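Local atomic coordinates of lysyl oxidase (Pichia pastoris, PDB entry 1W7C), a protein that catalyses the oxidation of primary amines, probably including diamines and the side chains of peptidyl lysine, to aldehydes, using copper and a topaquinone cofactor. Residues A[140-145]-A[187-192]; A[225-228]-A[233-236]; A[345-350]-A[469-474]. All blocks are in the same frame, centred on the assembly; numbering follows the deposited sequence. Where two conformers were deposited one is given.

Interaction 1: A[140-145]-A[187-192]; sequences AAKSSF and TVDYGT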
ATOM      1  N   ALA A 140      37.683 -18.378   2.804  1.00 20.50           N
ATOM      2  CA  ALA A 140      38.345 -19.609   3.222  1.00 23.08           C
ATOM      3  C   ALA A 140      39.500 -19.323   4.184  1.00 20.70           C
ATOM      4  O   ALA A 140      39.679 -20.026   5.167  1.00 23.31           O
ATOM      5  CB  ALA A 140      38.850 -20.403   2.006  1.00 23.16           C
ATOM      6  N   ALA A 141      40.256 -18.266   3.912  1.00 19.81           N
ATOM      7  CA  ALA A 141      41.361 -17.861   4.782  1.00 20.92           C
ATOM      8  C   ALA A 141      40.842 -17.470   6.171  1.00 20.74           C
ATOM      9  O   ALA A 141      41.424 -17.833   7.193  1.00 20.35           O
ATOM     10  CB  ALA A 141      42.132 -16.718   4.174  1.00 21.48           C
ATOM     11  N   LYS A 142      39.761 -16.702   6.208  1.00 19.72           N
ATOM     12  CA  LYS A 142      39.170 -16.304   7.468  1.00 19.07           C
ATOM     13  C   LYS A 142      38.630 -17.475   8.268  1.00 19.23           C
ATOM     14  O   LYS A 142      38.852 -17.563   9.466  1.00 20.76           O
ATOM     15  CB  LYS A 142      38.106 -15.225   7.269  1.00 19.22           C
ATOM     16  CG  LYS A 142      38.674 -13.888   6.770  1.00 19.84           C
ATOM     17  CD  LYS A 142      37.599 -12.908   6.254  1.00 18.28           C
ATOM     18  CE  LYS A 142      36.788 -12.314   7.388  1.00 17.07           C
ATOM     19  NZ  LYS A 142      35.703 -11.443   6.872  1.00 18.80           N
ATOM     20  N   SER A 143      37.923 -18.364   7.600  1.00 19.38           N
ATOM     21  CA  SER A 143      37.403 -19.570   8.235  1.00 21.85           C
ATOM     22  C   SER A 143      38.525 -20.412   8.838  1.00 21.02           C
ATOM     23  O   SER A 143      38.422 -20.850   9.988  1.00 21.35           O
ATOM     24  CB  SER A 143      36.616 -20.392   7.202  0.45 29.51           C
ATOM     25  OG  SER A 143      36.107 -21.588   7.761  0.45 26.33           O
ATOM     26  N   SER A 144      39.613 -20.580   8.095  1.00 23.11           N
ATOM     27  CA  SER A 144      40.754 -21.365   8.571  1.00 23.00           C
ATOM     28  C   SER A 144      41.425 -20.716   9.768  1.00 21.74           C
ATOM     29  O   SER A 144      41.781 -21.383  10.741  1.00 23.21           O
ATOM     30  CB  SER A 144      41.773 -21.555   7.448  0.60 28.02           C
ATOM     31  OG  SER A 144      42.789 -22.467   7.835  0.60 25.55           O
ATOM     32  N   PHE A 145      41.544 -19.391   9.714  1.00 20.99           N
ATOM     33  CA  PHE A 145      42.137 -18.632  10.805  1.00 21.89           C
ATOM     34  C   PHE A 145      41.282 -18.766  12.071  1.00 21.95           C
ATOM     35  O   PHE A 145      41.804 -18.967  13.172  1.00 22.61           O
ATOM     36  CB  PHE A 145      42.318 -17.159  10.408  1.00 22.02           C
ATOM     37  CG  PHE A 145      42.577 -16.250  11.569  1.00 25.04           C
ATOM     38  CD1 PHE A 145      43.867 -16.107  12.074  1.00 26.23           C
ATOM     39  CD2 PHE A 145      41.538 -15.558  12.177  1.00 25.43           C
ATOM     40  CE1 PHE A 145      44.109 -15.281  13.175  1.00 30.17           C
ATOM     41  CE2 PHE A 145      41.778 -14.737  13.291  1.00 27.35           C
ATOM     42  CZ  PHE A 145      43.057 -14.589  13.769  1.00 30.69           C
ATOM     43  N   THR A 187      43.349  -3.762   9.231  1.00 19.41           N
ATOM     44  CA  THR A 187      42.051  -4.314   8.927  1.00 18.44           C
ATOM     45  C   THR A 187      41.681  -5.274  10.022  1.00 18.66           C
ATOM     46  O   THR A 187      42.377  -6.261  10.255  1.00 20.05           O
ATOM     47  CB  THR A 187      42.085  -5.026   7.572  1.00 19.53           C
ATOM     48  OG1 THR A 187      42.544  -4.091   6.581  1.00 20.80           O
ATOM     49  CG2 THR A 187      40.679  -5.561   7.146  1.00 21.21           C
ATOM     50  N   VAL A 188      40.569  -4.972  10.688  1.00 18.61           N
ATOM     51  CA  VAL A 188      40.040  -5.821  11.744  1.00 18.73           C
ATOM     52  C   VAL A 188      38.622  -6.269  11.422  1.00 18.71           C
ATOM     53  O   VAL A 188      37.993  -5.803  10.478  1.00 18.42           O
ATOM     54  CB  VAL A 188      40.118  -5.129  13.125  1.00 22.12           C
ATOM     55  CG1 VAL A 188      41.526  -4.675  13.402  1.00 23.61           C
ATOM     56  CG2 VAL A 188      39.144  -3.946  13.188  1.00 19.71           C
ATOM     57  N   ASP A 189      38.136  -7.205  12.213  1.00 18.75           N
ATOM     58  CA  ASP A 189      36.799  -7.738  12.001  1.00 18.08           C
ATOM     59  C   ASP A 189      36.320  -8.370  13.307  1.00 18.64           C
ATOM     60  O   ASP A 189      37.124  -8.902  14.076  1.00 21.37           O
ATOM     61  CB  ASP A 189      36.861  -8.767  10.839  1.00 18.30           C
ATOM     62  CG  ASP A 189      35.535  -9.082  10.203  1.00 18.49           C
ATOM     63  OD1 ASP A 189      34.498  -8.427  10.520  1.00 18.09           O
ATOM     64  OD2 ASP A 189      35.447  -9.966   9.306  1.00 19.03           O
ATOM     65  N   TYR A 190      35.033  -8.263  13.558  1.00 19.05           N
ATOM     66  CA  TYR A 190      34.411  -8.887  14.703  1.00 19.33           C
ATOM     67  C   TYR A 190      33.718 -10.171  14.241  1.00 19.46           C
ATOM     68  O   TYR A 190      33.555 -10.422  13.056  1.00 19.11           O
ATOM     69  CB  TYR A 190      33.404  -7.935  15.347  1.00 19.29           C
ATOM     70  CG  TYR A 190      34.057  -6.777  16.087  1.00 18.42           C
ATOM     71  CD1 TYR A 190      34.407  -5.613  15.423  1.00 18.04           C
ATOM     72  CD2 TYR A 190      34.322  -6.837  17.450  1.00 19.78           C
ATOM     73  CE1 TYR A 190      34.990  -4.557  16.091  1.00 19.56           C
ATOM     74  CE2 TYR A 190      34.894  -5.761  18.140  1.00 20.21           C
ATOM     75  CZ  TYR A 190      35.219  -4.625  17.452  1.00 19.58           C
ATOM     76  OH  TYR A 190      35.777  -3.577  18.150  1.00 22.34           O
ATOM     77  N   GLY A 191      33.322 -10.982  15.203  1.00 19.64           N
ATOM     78  CA  GLY A 191      32.634 -12.223  14.922  1.00 20.95           C
ATOM     79  C   GLY A 191      31.883 -12.769  16.111  1.00 17.75           C
ATOM     80  O   GLY A 191      31.982 -12.233  17.229  1.00 19.24           O
ATOM     81  N   THR A 192      31.080 -13.799  15.841  1.00 19.38           N
ATOM     82  CA  THR A 192      30.346 -14.470  16.895  1.00 18.88           C
ATOM     83  C   THR A 192      30.168 -15.930  16.573  1.00 19.07           C
ATOM     84  O   THR A 192      30.629 -16.399  15.526  1.00 20.77           O
ATOM     85  CB  THR A 192      28.977 -13.776  17.129  1.00 19.71           C
ATOM     86  OG1 THR A 192      28.412 -14.224  18.368  1.00 19.11           O
ATOM     87  CG2 THR A 192      27.952 -14.126  16.029  1.00 19.16           C
TER
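Lys142 and Asp189 form a buried salt bridge between helix 136-150 and strand 187-195, which are joined here by a long lysine chain that reaches a short aspartate. The strand segment opens with Thr187, whose hydroxyl pairs with Glu130 and His180, and passes Val188, which turns to the face of the sheet away from the helix.

Asp189 reverses the direction and is the residue that meets the helix. Its CG lies anti to the backbone N (chi1 -161°), and the carboxylate is thereby held out toward Lys142. A helix laid over one face of an antiparallel sheet in this way is consistent with the small N-terminal domains of copper amine oxidases, here probably N3. Lys142 NZ donates to Asp189 OD2 at 2.9 Å, arriving almost end-on to that oxygen and 4.9 Å from Asp189 OD1, so a single oxygen takes the bond. The lysine suits a gap of 10.0 Å between the CA atoms of Lys142 and Asp189. Its chain turns aside at chi3 (73°), and the two side chains cross at about a right angle, with Lys142 CE also 3.3 Å from Asp189 OD2. Gln178 OE1, on strand 170-180, accepts a further bond from NZ, so the buried ammonium has two polar partners. Ser174 of the same strand touches both charged side chains. Tyr190 follows on the opposite face, stacking its ring on His353.

Interaction 2: A[225-228]-A[233-236]; sequences MLEY and KVYT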
ATOM      1  N   MET A 225      44.199 -12.915  16.757  1.00 22.02           N
ATOM      2  CA  MET A 225      43.023 -12.628  17.560  1.00 23.85           C
ATOM      3  C   MET A 225      43.372 -11.526  18.546  1.00 24.55           C
ATOM      4  O   MET A 225      44.385 -11.604  19.216  1.00 29.33           O
ATOM      5  CB  MET A 225      42.561 -13.869  18.327  1.00 27.54           C
ATOM      6  CG  MET A 225      41.142 -13.722  18.859  1.00 32.09           C
ATOM      7  SD  MET A 225      39.833 -13.771  17.592  1.00 28.37           S
ATOM      8  CE  MET A 225      40.140 -15.335  16.976  1.00 40.77           C
ATOM      9  N   LEU A 226      42.543 -10.488  18.588  1.00 23.29           N
ATOM     10  CA  LEU A 226      42.732  -9.342  19.466  1.00 23.83           C
ATOM     11  C   LEU A 226      41.952  -9.408  20.785  1.00 22.28           C
ATOM     12  O   LEU A 226      42.487  -9.059  21.851  1.00 25.41           O
ATOM     13  CB  LEU A 226      42.339  -8.066  18.731  1.00 24.56           C
ATOM     14  CG  LEU A 226      43.096  -7.747  17.453  1.00 25.21           C
ATOM     15  CD1 LEU A 226      42.454  -6.545  16.808  1.00 25.50           C
ATOM     16  CD2 LEU A 226      44.559  -7.481  17.758  1.00 27.53           C
ATOM     17  N   GLU A 227      40.692  -9.813  20.697  1.00 23.27           N
ATOM     18  CA  GLU A 227      39.784  -9.818  21.827  1.00 22.56           C
ATOM     19  C   GLU A 227      38.804 -10.958  21.774  1.00 23.67           C
ATOM     20  O   GLU A 227      38.384 -11.375  20.686  1.00 22.87           O
ATOM     21  CB  GLU A 227      38.968  -8.512  21.875  1.00 23.16           C
ATOM     22  CG  GLU A 227      39.794  -7.259  21.988  1.00 26.19           C
ATOM     23  CD  GLU A 227      38.976  -5.985  21.861  1.00 26.03           C
ATOM     24  OE1 GLU A 227      39.522  -4.893  22.170  1.00 25.21           O
ATOM     25  OE2 GLU A 227      37.788  -6.070  21.459  1.00 24.69           O
ATOM     26  N   TYR A 228      38.455 -11.451  22.965  1.00 24.58           N
ATOM     27  CA  TYR A 228      37.222 -12.201  23.192  1.00 22.72           C
ATOM     28  C   TYR A 228      36.310 -11.339  24.036  1.00 24.44           C
ATOM     29  O   TYR A 228      36.765 -10.721  24.990  1.00 24.94           O
ATOM     30  CB  TYR A 228      37.521 -13.531  23.897  1.00 25.17           C
ATOM     31  CG  TYR A 228      38.312 -14.463  23.025  1.00 23.34           C
ATOM     32  CD1 TYR A 228      39.653 -14.747  23.282  1.00 27.68           C
ATOM     33  CD2 TYR A 228      37.724 -15.003  21.887  1.00 23.87           C
ATOM     34  CE1 TYR A 228      40.365 -15.589  22.441  1.00 27.17           C
ATOM     35  CE2 TYR A 228      38.424 -15.824  21.042  1.00 25.72           C
ATOM     36  CZ  TYR A 228      39.740 -16.120  21.316  1.00 24.68           C
ATOM     37  OH  TYR A 228      40.404 -16.961  20.448  1.00 29.21           O
ATOM     38  N   LYS A 233      32.370  -7.787  28.652  1.00 22.04           N
ATOM     39  CA  LYS A 233      33.732  -7.736  29.162  1.00 24.91           C
ATOM     40  C   LYS A 233      34.698  -8.144  28.056  1.00 23.32           C
ATOM     41  O   LYS A 233      34.402  -9.000  27.265  1.00 24.77           O
ATOM     42  CB  LYS A 233      33.871  -8.646  30.384  1.00 25.89           C
ATOM     43  CG  LYS A 233      32.971  -8.202  31.536  1.00 32.69           C
ATOM     44  CD  LYS A 233      33.325  -8.884  32.848  1.00 31.28           C
ATOM     45  CE  LYS A 233      32.281  -8.612  33.939  1.00 35.03           C
ATOM     46  NZ  LYS A 233      32.318  -7.203  34.391  1.00 54.06           N
ATOM     47  N   VAL A 234      35.843  -7.476  28.020  1.00 25.16           N
ATOM     48  CA  VAL A 234      36.873  -7.683  27.012  1.00 23.74           C
ATOM     49  C   VAL A 234      38.052  -8.433  27.609  1.00 25.05           C
ATOM     50  O   VAL A 234      38.588  -8.019  28.645  1.00 26.04           O
ATOM     51  CB  VAL A 234      37.373  -6.338  26.442  1.00 25.46           C
ATOM     52  CG1 VAL A 234      38.413  -6.560  25.358  1.00 27.16           C
ATOM     53  CG2 VAL A 234      36.189  -5.508  25.900  1.00 24.91           C
ATOM     54  N   TYR A 235      38.468  -9.488  26.911  1.00 25.96           N
ATOM     55  CA  TYR A 235      39.626 -10.295  27.268  1.00 25.38           C
ATOM     56  C   TYR A 235      40.607 -10.231  26.107  1.00 25.91           C
ATOM     57  O   TYR A 235      40.205 -10.292  24.951  1.00 26.00           O
ATOM     58  CB  TYR A 235      39.187 -11.736  27.558  1.00 29.04           C
ATOM     59  CG  TYR A 235      38.137 -11.805  28.630  1.00 29.39           C
ATOM     60  CD1 TYR A 235      36.785 -11.720  28.314  1.00 28.82           C
ATOM     61  CD2 TYR A 235      38.491 -11.925  29.965  1.00 29.09           C
ATOM     62  CE1 TYR A 235      35.812 -11.742  29.310  1.00 29.34           C
ATOM     63  CE2 TYR A 235      37.540 -11.953  30.958  1.00 28.16           C
ATOM     64  CZ  TYR A 235      36.197 -11.869  30.638  1.00 33.27           C
ATOM     65  OH  TYR A 235      35.242 -11.904  31.648  1.00 30.68           O
ATOM     66  N   THR A 236      41.895 -10.110  26.407  1.00 29.43           N
ATOM     67  CA  THR A 236      42.884  -9.944  25.342  1.00 30.08           C
ATOM     68  C   THR A 236      43.598 -11.237  24.986  1.00 29.30           C
ATOM     69  O   THR A 236      44.433 -11.244  24.096  1.00 30.40           O
ATOM     70  CB  THR A 236      43.892  -8.856  25.699  1.00 29.91           C
ATOM     71  OG1 THR A 236      44.504  -9.158  26.951  1.00 33.46           O
ATOM     72  CG2 THR A 236      43.204  -7.510  25.905  1.00 43.38           C
TER
HETATM   73  O   HOH W   1      44.663 -12.988  21.708  1.00 46.27           O
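Tyr228 and Tyr235 are an antiparallel hydrogen-bonded pair, each using both its N-H and its carbonyl. Tyr235 N donates to Tyr228 O at 2.8 Å, nearly in line with that carbonyl. The return bond, Tyr228 N to Tyr235 O, is 2.9 Å long, and its donor is tilted 19° from the carbonyl plane. A weaker CA-H...O contact adds to the second acceptor: Glu227 CA lies 3.2 Å from Tyr235 O, in a bent approach (141° at the hydrogen). Beyond the pair, a water bridges the strands by donating to Met225 O and to Thr236 O.

These bonds close a beta hairpin, whose second strand, 233-235, is outermost within this chain in the five-stranded antiparallel sheet of what is probably the N3 domain. On its other side, strand 224-230 makes a classic beta bulge, with Leu226 and Glu227 both facing Lys212.

Side-chain packing falls on the two faces of the hairpin. On one, Tyr228 CB and Tyr235 CB are 4.4 Å apart, and Tyr228 O sits at the edge of the Tyr235 ring, near its plane. Large aromatic rings suit this face, since both tyrosines pack on Leu241 of helix 238-246. On the other, Val234 CG1 presses on the extended chain of Glu227, 3.7 Å from the aliphatic Glu227 CG and 3.6 Å from the carboxylate carbon, Glu227 CD. Trp521 of the second subunit packs on both Glu227 and Val234.

Interaction 3: A[345-350]-A[469-474]; sequences GSDDPF and PETSAP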
ATOM      1  N   GLY A 345      21.370  -2.117  14.508  1.00 15.32           N
ATOM      2  CA  GLY A 345      21.769  -1.422  15.721  1.00 16.46           C
ATOM      3  C   GLY A 345      21.732  -2.383  16.888  1.00 16.47           C
ATOM      4  O   GLY A 345      20.785  -3.144  17.013  1.00 17.24           O
ATOM      5  N   SER A 346      22.731  -2.331  17.772  1.00 16.49           N
ATOM      6  CA  SER A 346      22.806  -3.343  18.825  1.00 16.19           C
ATOM      7  C   SER A 346      23.714  -2.921  19.941  1.00 16.14           C
ATOM      8  O   SER A 346      24.494  -2.006  19.788  1.00 16.49           O
ATOM      9  CB  SER A 346      23.386  -4.618  18.216  1.00 16.91           C
ATOM     10  OG  SER A 346      23.495  -5.692  19.130  1.00 17.56           O
ATOM     11  N   ASP A 347      23.547  -3.584  21.074  1.00 16.46           N
ATOM     12  CA  ASP A 347      24.483  -3.482  22.162  1.00 17.75           C
ATOM     13  C   ASP A 347      25.720  -4.327  21.952  1.00 17.01           C
ATOM     14  O   ASP A 347      26.704  -4.128  22.672  1.00 18.80           O
ATOM     15  CB  ASP A 347      23.835  -3.883  23.505  1.00 19.72           C
ATOM     16  CG  ASP A 347      23.255  -5.313  23.502  1.00 20.66           C
ATOM     17  OD1 ASP A 347      22.705  -5.758  22.453  1.00 19.91           O
ATOM     18  OD2 ASP A 347      23.250  -6.027  24.529  1.00 19.38           O
ATOM     19  N   ASP A 348      25.682  -5.269  21.006  1.00 18.42           N
ATOM     20  CA  ASP A 348      26.742  -6.273  20.867  1.00 18.80           C
ATOM     21  C   ASP A 348      27.608  -6.019  19.650  1.00 18.31           C
ATOM     22  O   ASP A 348      27.191  -5.330  18.721  1.00 18.05           O
ATOM     23  CB  ASP A 348      26.164  -7.705  20.979  1.00 18.88           C
ATOM     24  CG  ASP A 348      25.635  -8.270  19.705  1.00 18.09           C
ATOM     25  OD1 ASP A 348      24.589  -8.980  19.812  1.00 18.11           O
ATOM     26  OD2 ASP A 348      26.226  -8.175  18.611  1.00 18.61           O
ATOM     27  N   PRO A 349      28.856  -6.485  19.687  1.00 17.82           N
ATOM     28  CA  PRO A 349      29.809  -6.129  18.633  1.00 18.86           C
ATOM     29  C   PRO A 349      29.669  -6.940  17.339  1.00 18.05           C
ATOM     30  O   PRO A 349      30.464  -6.733  16.407  1.00 20.09           O
ATOM     31  CB  PRO A 349      31.154  -6.397  19.278  1.00 22.57           C
ATOM     32  CG  PRO A 349      30.875  -7.508  20.233  1.00 21.76           C
ATOM     33  CD  PRO A 349      29.504  -7.239  20.776  1.00 20.96           C
ATOM     34  N   PHE A 350      28.727  -7.868  17.270  1.00 17.82           N
ATOM     35  CA  PHE A 350      28.424  -8.502  15.990  1.00 17.59           C
ATOM     36  C   PHE A 350      27.348  -7.723  15.261  1.00 17.49           C
ATOM     37  O   PHE A 350      27.576  -7.220  14.141  1.00 17.58           O
ATOM     38  CB  PHE A 350      28.040  -9.956  16.138  1.00 18.84           C
ATOM     39  CG  PHE A 350      27.983 -10.683  14.818  1.00 18.51           C
ATOM     40  CD1 PHE A 350      29.132 -11.255  14.262  1.00 18.49           C
ATOM     41  CD2 PHE A 350      26.806 -10.782  14.111  1.00 19.85           C
ATOM     42  CE1 PHE A 350      29.081 -11.921  13.052  1.00 18.44           C
ATOM     43  CE2 PHE A 350      26.782 -11.429  12.891  1.00 18.20           C
ATOM     44  CZ  PHE A 350      27.918 -12.002  12.374  1.00 19.64           C
ATOM     45  N   PRO A 469      20.023  -8.914  29.521  1.00 22.74           N
ATOM     46  CA  PRO A 469      19.084  -7.991  30.172  1.00 25.33           C
ATOM     47  C   PRO A 469      19.715  -6.643  30.548  1.00 23.40           C
ATOM     48  O   PRO A 469      19.007  -5.654  30.629  1.00 26.26           O
ATOM     49  CB  PRO A 469      18.669  -8.741  31.447  0.50 37.23           C
ATOM     50  CG  PRO A 469      18.969 -10.180  31.192  0.50 25.84           C
ATOM     51  CD  PRO A 469      20.092 -10.217  30.207  0.50 23.13           C
ATOM     52  N   GLU A 470      21.019  -6.615  30.821  1.00 20.45           N
ATOM     53  CA  GLU A 470      21.674  -5.386  31.246  1.00 21.55           C
ATOM     54  C   GLU A 470      21.831  -4.342  30.138  1.00 20.67           C
ATOM     55  O   GLU A 470      21.901  -3.141  30.435  1.00 24.45           O
ATOM     56  CB  GLU A 470      23.072  -5.695  31.815  1.00 27.23           C
ATOM     57  CG  GLU A 470      23.046  -6.286  33.210  1.00 34.78           C
ATOM     58  CD  GLU A 470      24.434  -6.406  33.847  1.00 47.40           C
ATOM     59  OE1 GLU A 470      24.494  -6.835  35.014  1.00 53.07           O
ATOM     60  OE2 GLU A 470      25.458  -6.091  33.194  1.00 40.36           O
ATOM     61  N   THR A 471      21.937  -4.791  28.885  1.00 19.71           N
ATOM     62  CA  THR A 471      22.313  -3.865  27.811  1.00 20.57           C
ATOM     63  C   THR A 471      21.475  -3.942  26.536  1.00 19.04           C
ATOM     64  O   THR A 471      21.572  -3.036  25.696  1.00 19.99           O
ATOM     65  CB  THR A 471      23.808  -4.047  27.428  1.00 20.42           C
ATOM     66  OG1 THR A 471      24.070  -5.421  27.060  1.00 20.85           O
ATOM     67  CG2 THR A 471      24.716  -3.725  28.612  1.00 22.62           C
ATOM     68  N   SER A 472      20.670  -4.989  26.365  1.00 18.45           N
ATOM     69  CA  SER A 472      20.042  -5.239  25.076  1.00 18.34           C
ATOM     70  C   SER A 472      18.747  -4.472  24.817  1.00 18.04           C
ATOM     71  O   SER A 472      18.329  -4.381  23.659  1.00 17.87           O
ATOM     72  CB  SER A 472      19.772  -6.731  24.891  1.00 18.55           C
ATOM     73  OG  SER A 472      20.945  -7.513  24.840  1.00 18.49           O
ATOM     74  N   ALA A 473      18.074  -4.001  25.864  1.00 18.69           N
ATOM     75  CA  ALA A 473      16.737  -3.441  25.714  1.00 19.02           C
ATOM     76  C   ALA A 473      16.611  -2.213  24.803  1.00 19.03           C
ATOM     77  O   ALA A 473      15.580  -2.053  24.173  1.00 18.14           O
ATOM     78  CB  ALA A 473      16.128  -3.149  27.078  1.00 21.35           C
ATOM     79  N   PRO A 474      17.605  -1.316  24.739  1.00 17.75           N
ATOM     80  CA  PRO A 474      17.499  -0.201  23.789  1.00 17.32           C
ATOM     81  C   PRO A 474      17.527  -0.615  22.321  1.00 16.62           C
ATOM     82  O   PRO A 474      17.355   0.263  21.485  1.00 17.16           O
ATOM     83  CB  PRO A 474      18.696   0.690  24.133  1.00 18.26           C
ATOM     84  CG  PRO A 474      19.041   0.317  25.546  1.00 18.88           C
ATOM     85  CD  PRO A 474      18.776  -1.167  25.610  1.00 18.86           C
TER
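Asp347 OD2 takes hydrogen bonds from two hydroxyls, Thr471 OG1 at 2.7 Å and Ser472 OG at 2.8 Å. The threonine comes in on the anti lone pair, away from the other carboxylate oxygen; the serine comes on the syn side, 32° out of the carboxylate plane. Adjacent hydroxyl residues suit a buried carboxylate because each can donate to it while accepting another bond: Thr471 OG1 accepts from Asn232 ND2, and Ser472 OG from Asn468 N. The Asp347 carboxylate reaches both because its CG stands between the backbone N and the carbonyl carbon (chi1 58°). With an alanine here, both hydroxyls would probably lose their shared acceptor, and the two loops the hydrogen bonds between them.

The loop bearing the aspartate is shaped by its own polar residues. Ser346 OG accepts from Asp348 N at 2.9 Å in an ST turn, and Asp348 OD2 accepts from Phe350 N in an Asx turn. Asp347 O also bonds Trp521 NE1 of the second subunit.

Asp347 CB lies against the Thr471 carbonyl, 3.3 Å from Thr471 O, and Asp347 CG is 3.6 Å from Ser472 CA, with the Asp347 and Thr471 side chains crossing at about a right angle. Both loops belong to the catalytic domain: 345-350 leaves strand 329-344 and lies against strands 187-195 and 209-214, while 469-474 runs between strands 465-466 and 478-480.

In the fold
From the N terminus, interaction 1 closes a stretch of 41 residues, fixing helix 136-150 over strand 187-195. Interaction 2 then closes a short hairpin of four intervening residues at the far side of the same five-stranded sheet. Interaction 3 comes last and draws two loops of the catalytic domain together across 118 residues. The three are in series, neither nesting nor crossing. Interactions 1 and 2 pack on each other through Phe145 with Met225 and Val188 with Leu226. Interactions 1 and 3 meet where Tyr190 and Thr192 touch Pro349 and Phe350, joining the sheet to the catalytic domain. Interactions 2 and 3 do not touch, yet both reach the second subunit.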